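Local coordinates for protein phosphoribosylamine--glycine ligase (Thermotoga maritima, PDB 1VKZ) that catalyses the ATP-dependent ligation of glycine to 5-phosphoribosylamine, giving glycinamide ribonucleotide, ADP and phosphate in the de novo purine pathway, at residues K391-A396 with K404-D409; L290-T295 with V375-G380; K111-K116 with E260-A265. All blocks are in the same frame, centred on the assembly; numbering follows the deposited sequence.

Interaction 1: residues K391-A396 with K404-D409; sequences KAYELA and KTYRRD
Tyr-406 brings CE2 and CD2 up to the edge of the Tyr-393 ring, near its plane, the two side chains crossing at a slant with CE2 of Tyr-406 3.7 Å from CE1 of Tyr-393. Beside it, CE1 of Tyr-393 comes within 3.6 Å of Arg-408 CA, so the tyrosine reaches from its helix to the backbone of the chain's last residues, and its hydroxyl is hydrogen-bonded to the Ile-410 amide. Three residues on from Tyr-393, the carbonyl O of Ala-396 accepts a 2.7 Å bond from Lys-404 NZ. The donor lies 27° from the carbonyl plane; a chi1 of 153° turns CG of Lys-404 away from N, sending the long chain across to the helix. The same ammonium also bonds Val-399 O, and a lysine suits this place because it can serve two carbonyls near the helix's C-terminal end. Helix 385-398 packs here on strand 327-334 of a six-stranded antiparallel sheet: Tyr-393 rests on Val-331, while Ala-396, small enough for close approach, and Tyr-406 both touch Leu-333. Arg-408 NH1 sits 3.2 Å above the Tyr-406 ring plane, toward its rim. Arg-407 bridges to Asp-224 through NH1 and to Asp-409 through NH2, 2.7 Å from Asp-409 OD1, the latter hydrogen bond weak because bent.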
# COMPACT_ATOMS: atom_id res chain seq x y z
N LYS A 391 4.30 -19.41 13.77
CA LYS A 391 2.88 -19.27 14.05
C LYS A 391 2.08 -18.96 12.77
O LYS A 391 1.07 -19.60 12.48
CB LYS A 391 2.62 -18.23 15.15
CG LYS A 391 3.07 -18.67 16.54
CD LYS A 391 2.38 -17.83 17.64
CE LYS A 391 3.12 -17.88 18.99
NZ LYS A 391 3.08 -16.56 19.72
N ALA A 392 2.56 -18.00 11.99
CA ALA A 392 1.91 -17.63 10.74
C ALA A 392 1.73 -18.86 9.85
O ALA A 392 0.62 -19.14 9.38
CB ALA A 392 2.73 -16.59 10.01
N TYR A 393 2.83 -19.60 9.66
CA TYR A 393 2.85 -20.76 8.75
C TYR A 393 2.05 -21.94 9.27
O TYR A 393 1.36 -22.61 8.50
CB TYR A 393 4.31 -21.15 8.42
CG TYR A 393 4.84 -20.35 7.26
CD1 TYR A 393 4.39 -20.59 5.97
CD2 TYR A 393 5.75 -19.32 7.46
CE1 TYR A 393 4.84 -19.82 4.88
CE2 TYR A 393 6.21 -18.54 6.39
CZ TYR A 393 5.74 -18.80 5.10
OH TYR A 393 6.21 -18.05 4.04
N GLU A 394 2.12 -22.16 10.58
CA GLU A 394 1.27 -23.14 11.26
C GLU A 394 -0.20 -22.86 10.95
O GLU A 394 -0.98 -23.78 10.70
CB GLU A 394 1.51 -23.11 12.78
CG GLU A 394 2.79 -23.79 13.27
CD GLU A 394 3.16 -23.40 14.72
OE1 GLU A 394 2.30 -22.84 15.43
OE2 GLU A 394 4.32 -23.66 15.16
N LEU A 395 -0.57 -21.59 10.94
CA LEU A 395 -1.93 -21.19 10.59
C LEU A 395 -2.20 -21.40 9.10
O LEU A 395 -3.24 -21.93 8.73
CB LEU A 395 -2.22 -19.73 10.98
CG LEU A 395 -3.64 -19.22 10.77
CD1 LEU A 395 -4.64 -20.19 11.29
CD2 LEU A 395 -3.83 -17.86 11.42
N ALA A 396 -1.28 -21.03 8.24
CA ALA A 396 -1.54 -21.18 6.81
C ALA A 396 -1.79 -22.67 6.41
O ALA A 396 -2.61 -22.95 5.51
CB ALA A 396 -0.40 -20.55 6.00
N LYS A 404 -4.63 -23.33 -3.41
CA LYS A 404 -4.15 -22.41 -2.37
C LYS A 404 -2.68 -22.10 -2.59
O LYS A 404 -1.84 -23.00 -2.54
CB LYS A 404 -4.39 -23.02 -0.99
CG LYS A 404 -3.43 -22.57 0.12
CD LYS A 404 -3.84 -23.19 1.47
CE LYS A 404 -2.62 -23.45 2.38
NZ LYS A 404 -2.84 -24.53 3.37
N THR A 405 -2.37 -20.82 -2.82
CA THR A 405 -1.06 -20.39 -3.30
C THR A 405 -0.30 -19.49 -2.31
O THR A 405 -0.75 -18.39 -1.94
CB THR A 405 -1.26 -19.62 -4.61
OG1 THR A 405 -1.84 -20.49 -5.59
CG2 THR A 405 0.06 -19.19 -5.21
N TYR A 406 0.88 -19.95 -1.90
CA TYR A 406 1.67 -19.18 -0.98
C TYR A 406 3.16 -19.40 -1.05
O TYR A 406 3.62 -20.36 -1.64
CB TYR A 406 1.17 -19.37 0.45
CG TYR A 406 1.46 -20.69 1.13
CD1 TYR A 406 0.56 -21.73 1.05
CD2 TYR A 406 2.57 -20.84 1.96
CE1 TYR A 406 0.79 -22.92 1.74
CE2 TYR A 406 2.80 -22.04 2.67
CZ TYR A 406 1.90 -23.06 2.55
OH TYR A 406 2.07 -24.25 3.21
N ARG A 407 3.89 -18.46 -0.44
CA ARG A 407 5.34 -18.49 -0.34
C ARG A 407 5.76 -19.00 1.01
O ARG A 407 5.34 -18.46 2.04
CB ARG A 407 5.91 -17.08 -0.47
CG ARG A 407 5.77 -16.47 -1.81
CD ARG A 407 6.40 -15.09 -1.90
NE ARG A 407 7.86 -15.14 -1.81
CZ ARG A 407 8.69 -14.18 -2.17
NH1 ARG A 407 8.25 -13.04 -2.69
NH2 ARG A 407 9.99 -14.36 -2.00
N ARG A 408 6.60 -20.02 1.00
CA ARG A 408 7.16 -20.59 2.24
C ARG A 408 8.45 -19.86 2.60
O ARG A 408 9.08 -20.17 3.61
CB ARG A 408 7.46 -22.07 2.03
CG ARG A 408 6.24 -22.87 1.63
CD ARG A 408 6.49 -23.87 0.54
NE ARG A 408 5.63 -25.03 0.70
CZ ARG A 408 4.32 -25.05 0.43
NH1 ARG A 408 3.68 -23.96 -0.01
NH2 ARG A 408 3.65 -26.18 0.61
N ASP A 409 8.77 -18.91 1.74
CA ASP A 409 9.87 -17.96 1.82
C ASP A 409 9.85 -16.97 2.98
O ASP A 409 10.89 -16.44 3.35
CB ASP A 409 9.77 -17.10 0.55
CG ASP A 409 11.08 -16.63 0.07
OD1 ASP A 409 11.33 -15.40 0.07
OD2 ASP A 409 11.94 -17.43 -0.33

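Interaction 2: residues L290-T295 with V375-G380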
# COMPACT_ATOMS: atom_id res chain seq x y z
N LEU A 290 -1.85 3.50 3.22
CA LEU A 290 -0.89 2.53 3.73
C LEU A 290 -0.90 1.37 2.79
O LEU A 290 -1.91 1.18 2.11
CB LEU A 290 -1.32 2.05 5.09
CG LEU A 290 -1.44 3.15 6.13
CD1 LEU A 290 -2.12 2.56 7.35
CD2 LEU A 290 -0.04 3.70 6.43
N GLY A 291 0.19 0.60 2.78
CA GLY A 291 0.30 -0.62 1.97
C GLY A 291 -0.49 -1.85 2.44
O GLY A 291 -1.01 -1.89 3.57
N ASP A 292 -0.61 -2.83 1.54
CA ASP A 292 -1.28 -4.12 1.76
C ASP A 292 -0.35 -5.13 1.13
O ASP A 292 -0.22 -5.14 -0.08
CB ASP A 292 -2.62 -4.15 1.04
CG ASP A 292 -3.63 -5.17 1.61
OD1 ASP A 292 -3.28 -6.21 2.19
OD2 ASP A 292 -4.85 -5.01 1.51
N PRO A 293 0.32 -5.99 1.89
CA PRO A 293 -0.03 -6.33 3.26
C PRO A 293 0.79 -5.68 4.37
O PRO A 293 0.88 -6.26 5.44
CB PRO A 293 0.21 -7.81 3.26
CG PRO A 293 1.32 -8.02 2.27
CD PRO A 293 1.47 -6.79 1.44
N GLU A 294 1.35 -4.49 4.17
CA GLU A 294 2.10 -3.87 5.28
C GLU A 294 1.22 -3.47 6.46
O GLU A 294 1.62 -3.54 7.59
CB GLU A 294 2.87 -2.63 4.83
CG GLU A 294 4.06 -2.91 3.92
CD GLU A 294 3.76 -2.64 2.47
OE1 GLU A 294 2.66 -2.99 2.03
OE2 GLU A 294 4.64 -2.07 1.79
N THR A 295 0.02 -2.99 6.17
CA THR A 295 -0.92 -2.56 7.21
C THR A 295 -1.24 -3.67 8.19
O THR A 295 -1.25 -3.45 9.41
CB THR A 295 -2.24 -2.03 6.57
OG1 THR A 295 -2.01 -0.83 5.80
CG2 THR A 295 -3.27 -1.63 7.64
N VAL A 375 -6.61 -13.88 -0.96
CA VAL A 375 -7.77 -14.42 -0.27
C VAL A 375 -7.65 -14.08 1.20
O VAL A 375 -8.48 -13.33 1.77
CB VAL A 375 -7.88 -15.96 -0.52
CG1 VAL A 375 -9.21 -16.55 0.00
CG2 VAL A 375 -7.77 -16.22 -1.99
N LEU A 376 -6.60 -14.60 1.82
CA LEU A 376 -6.41 -14.46 3.25
C LEU A 376 -5.01 -13.99 3.61
O LEU A 376 -4.03 -14.33 2.95
CB LEU A 376 -6.64 -15.80 3.97
CG LEU A 376 -8.01 -16.42 3.74
CD1 LEU A 376 -7.99 -17.92 3.90
CD2 LEU A 376 -9.03 -15.81 4.69
N HIS A 377 -4.94 -13.31 4.75
CA HIS A 377 -3.72 -12.99 5.40
C HIS A 377 -3.67 -13.80 6.68
O HIS A 377 -4.47 -13.59 7.57
CB HIS A 377 -3.70 -11.50 5.63
CG HIS A 377 -3.86 -10.73 4.37
ND1 HIS A 377 -2.82 -10.04 3.78
CD2 HIS A 377 -4.92 -10.61 3.53
CE1 HIS A 377 -3.25 -9.50 2.65
NE2 HIS A 377 -4.52 -9.82 2.48
N CYS A 378 -2.71 -14.74 6.76
CA CYS A 378 -2.45 -15.49 7.98
C CYS A 378 -1.36 -14.84 8.85
O CYS A 378 -0.22 -14.66 8.42
CB CYS A 378 -2.07 -16.90 7.64
SG CYS A 378 -3.46 -17.82 6.95
N MSE A 379 -1.73 -14.43 10.05
CA MSE A 379 -0.81 -13.69 10.92
C MSE A 379 -0.17 -14.63 11.94
O MSE A 379 -0.84 -15.49 12.51
CB MSE A 379 -1.50 -12.53 11.67
CG MSE A 379 -2.37 -11.60 10.80
SE MSE A 379 -1.37 -10.67 9.38
CE MSE A 379 -1.72 -11.72 8.09
N GLY A 380 1.13 -14.44 12.14
CA GLY A 380 1.85 -15.04 13.22
C GLY A 380 2.40 -13.91 14.05
O GLY A 380 2.71 -12.86 13.52
O HOH W 1 -5.71 -7.61 0.92
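Asp-292 faces His-377 across this contact, its OD1 3.3 Å from the ring carbon CE1, which lies between the two nitrogens. Just before it, Gly-291 turns its carbonyl O into the start of helix 294-301: Thr-295 gives it both the backbone N, at 3.0 Å, and OG1, at 2.7 Å and in the carbonyl plane. That double grip fixes the approach to the helix, and a side chain on Gly-291 would run into Glu-294. A chi1 of -158° swings the carboxylate of Asp-292 towards the histidine, the two flat groups inclined by 33°. A water joins them, donating to OD2 of Asp-292 at 2.8 Å and lying 3.0 Å from NE2 of His-377; OD2 is held as well by the Arg-26 amide. Here a turn of the ATP-grasp domain, not far from the predicted magnesium ligand Asn-287, meets strand 374-382 of the six-stranded antiparallel sheet. Next comes Pro-293, behind a cis peptide bond and at the N-cap, where a residue without an amide hydrogen costs no bond. Its CB lies at the imidazole edge, 3.8 Å from ND1 of His-377, and ND1 itself is hydrogen-bonded to Asp-330 on the adjoining strand 327-334.

Interaction 3: residues K111-K116 with E260-A265; sequences KRFMKK and EKEGYA
Glu-262 and Lys-116 form a salt bridge, NZ of the lysine standing 2.6 Å from OE2 of the glutamate. The two side chains arrive from opposite directions. Lys-116 runs extended beyond CG from the last turn of its helix, whereas Glu-262 bends at chi2 (-49°), which brings its carboxylate round to meet the ammonium. The ammonium takes the syn lone pair of OE2, on the side of the other oxygen, yet OE1 of Glu-262 remains 4.0 Å from NZ of Lys-116, making the contact one-pronged. OE2 has a second partner in the hydroxyl of Tyr-117. A glutamine in place of Glu-262 would probably leave the Lys-116 ammonium without its countercharge, with the like-charged Lys-261 NZ only 5.8 Å from Lys-116 NZ. Beside the charged pair, the edge of the Phe-113 ring, at CE1, lies 4.5 Å from CG of Glu-262, so the aliphatic part of the glutamate borders the aromatic and its charged end lies towards the lysine. Gly-263, the first residue to leave helical angles, forms a Schellman motif; at its phi of 107° any CB would press on the preceding carbonyl O, so glycine fits. Both segments belong to the ATP-grasp domain, where the contact joins the C-terminal ends of helices 107-116 and 242-261; Phe-113 packs inward on Leu-103 of helix 98-105 and on Tyr-286 of strand 280-287.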
# COMPACT_ATOMS: atom_id res chain seq x y z
N LYS A 111 7.22 14.05 -9.54
CA LYS A 111 8.62 14.36 -9.84
C LYS A 111 8.93 15.82 -9.90
O LYS A 111 9.99 16.25 -9.47
CB LYS A 111 9.02 13.73 -11.17
CG LYS A 111 9.32 12.30 -11.07
CD LYS A 111 10.46 12.06 -10.09
CE LYS A 111 11.39 10.93 -10.53
NZ LYS A 111 12.73 11.01 -9.86
N ARG A 112 8.00 16.61 -10.45
CA ARG A 112 8.21 18.04 -10.54
C ARG A 112 8.12 18.69 -9.18
O ARG A 112 8.84 19.62 -8.85
CB ARG A 112 7.25 18.62 -11.55
CG ARG A 112 7.78 18.42 -12.95
CD ARG A 112 6.74 18.37 -14.01
NE ARG A 112 7.31 18.17 -15.34
CZ ARG A 112 6.58 18.20 -16.45
NH1 ARG A 112 5.26 18.38 -16.38
NH2 ARG A 112 7.17 18.04 -17.63
N PHE A 113 7.22 18.14 -8.39
CA PHE A 113 7.05 18.53 -7.01
C PHE A 113 8.36 18.35 -6.26
O PHE A 113 8.89 19.29 -5.65
CB PHE A 113 5.95 17.65 -6.40
CG PHE A 113 5.73 17.87 -4.95
CD1 PHE A 113 5.01 18.96 -4.51
CD2 PHE A 113 6.27 17.02 -4.02
CE1 PHE A 113 4.81 19.15 -3.17
CE2 PHE A 113 6.10 17.23 -2.66
CZ PHE A 113 5.37 18.29 -2.25
N MSE A 114 8.91 17.15 -6.32
CA MSE A 114 10.14 16.85 -5.62
C MSE A 114 11.36 17.72 -6.08
O MSE A 114 12.20 18.15 -5.27
CB MSE A 114 10.43 15.38 -5.80
CG MSE A 114 9.42 14.49 -5.14
SE MSE A 114 9.98 12.62 -5.28
CE MSE A 114 8.92 11.91 -6.80
N LYS A 115 11.47 17.95 -7.38
CA LYS A 115 12.52 18.83 -7.89
C LYS A 115 12.35 20.22 -7.25
O LYS A 115 13.28 20.78 -6.72
CB LYS A 115 12.46 18.92 -9.42
CG LYS A 115 13.77 19.40 -10.08
CD LYS A 115 13.53 20.10 -11.43
CE LYS A 115 12.97 19.17 -12.50
NZ LYS A 115 12.39 19.88 -13.71
N LYS A 116 11.12 20.73 -7.27
CA LYS A 116 10.76 22.03 -6.68
C LYS A 116 11.13 22.13 -5.19
O LYS A 116 11.82 23.05 -4.76
CB LYS A 116 9.26 22.26 -6.84
CG LYS A 116 8.85 23.70 -7.07
CD LYS A 116 7.34 23.84 -7.07
CE LYS A 116 6.92 25.28 -7.14
NZ LYS A 116 5.54 25.48 -6.63
N GLU A 260 2.17 22.16 1.98
CA GLU A 260 1.71 23.39 2.60
C GLU A 260 2.02 24.56 1.69
O GLU A 260 1.16 25.39 1.47
CB GLU A 260 2.33 23.62 3.97
CG GLU A 260 1.51 23.11 5.15
CD GLU A 260 1.97 23.71 6.49
OE1 GLU A 260 2.90 24.59 6.51
OE2 GLU A 260 1.40 23.31 7.53
N LYS A 261 3.23 24.62 1.16
CA LYS A 261 3.56 25.67 0.24
C LYS A 261 2.70 25.66 -1.06
O LYS A 261 2.49 26.71 -1.67
CB LYS A 261 5.06 25.68 -0.08
CG LYS A 261 5.48 26.94 -0.84
CD LYS A 261 6.62 27.64 -0.17
CE LYS A 261 6.93 28.93 -0.85
NZ LYS A 261 7.35 28.76 -2.26
N GLU A 262 2.19 24.50 -1.48
CA GLU A 262 1.19 24.47 -2.57
C GLU A 262 -0.21 24.96 -2.14
O GLU A 262 -1.08 25.16 -2.98
CB GLU A 262 1.09 23.08 -3.24
CG GLU A 262 2.28 22.70 -4.12
CD GLU A 262 2.68 23.79 -5.11
OE1 GLU A 262 1.79 24.54 -5.56
OE2 GLU A 262 3.89 23.90 -5.45
N GLY A 263 -0.43 25.16 -0.84
CA GLY A 263 -1.64 25.79 -0.33
C GLY A 263 -2.59 24.83 0.34
O GLY A 263 -3.69 25.21 0.75
N TYR A 264 -2.15 23.59 0.47
CA TYR A 264 -2.98 22.48 0.93
C TYR A 264 -2.41 21.94 2.21
O TYR A 264 -1.29 22.29 2.57
CB TYR A 264 -3.00 21.42 -0.16
CG TYR A 264 -3.54 22.02 -1.44
CD1 TYR A 264 -4.90 22.23 -1.57
CD2 TYR A 264 -2.71 22.42 -2.47
CE1 TYR A 264 -5.42 22.81 -2.71
CE2 TYR A 264 -3.23 22.99 -3.63
CZ TYR A 264 -4.59 23.18 -3.73
OH TYR A 264 -5.17 23.76 -4.85
N ALA A 265 -3.18 21.11 2.91
CA ALA A 265 -2.72 20.45 4.13
C ALA A 265 -2.96 18.97 4.00
O ALA A 265 -4.04 18.54 3.68
CB ALA A 265 -3.45 20.97 5.36

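Interactions 1 and 2 share one part of the fold, the antiparallel sheet holding strands 327-334 and 374-382: strand 374-382 leads directly into helix 385-398, and the two contacts touch where Ala-392 CB packs 3.4 Å from Gly-380 N. Interaction 2 is buried and nearer the centre of the chain, joining two domains through a proline CB at the edge of a histidine ring and a water-bridged polar pair. Interaction 1 is partly buried and ties the chain's end to its last helix by aromatic packing and a lysine-carbonyl bond. Interaction 3 lies on the opposite side of the chain's centre from interaction 1, their centres about 42 Å apart; partly buried too, with Lys-116 exposed and Phe-113 buried, it joins two helix ends by an ion pair.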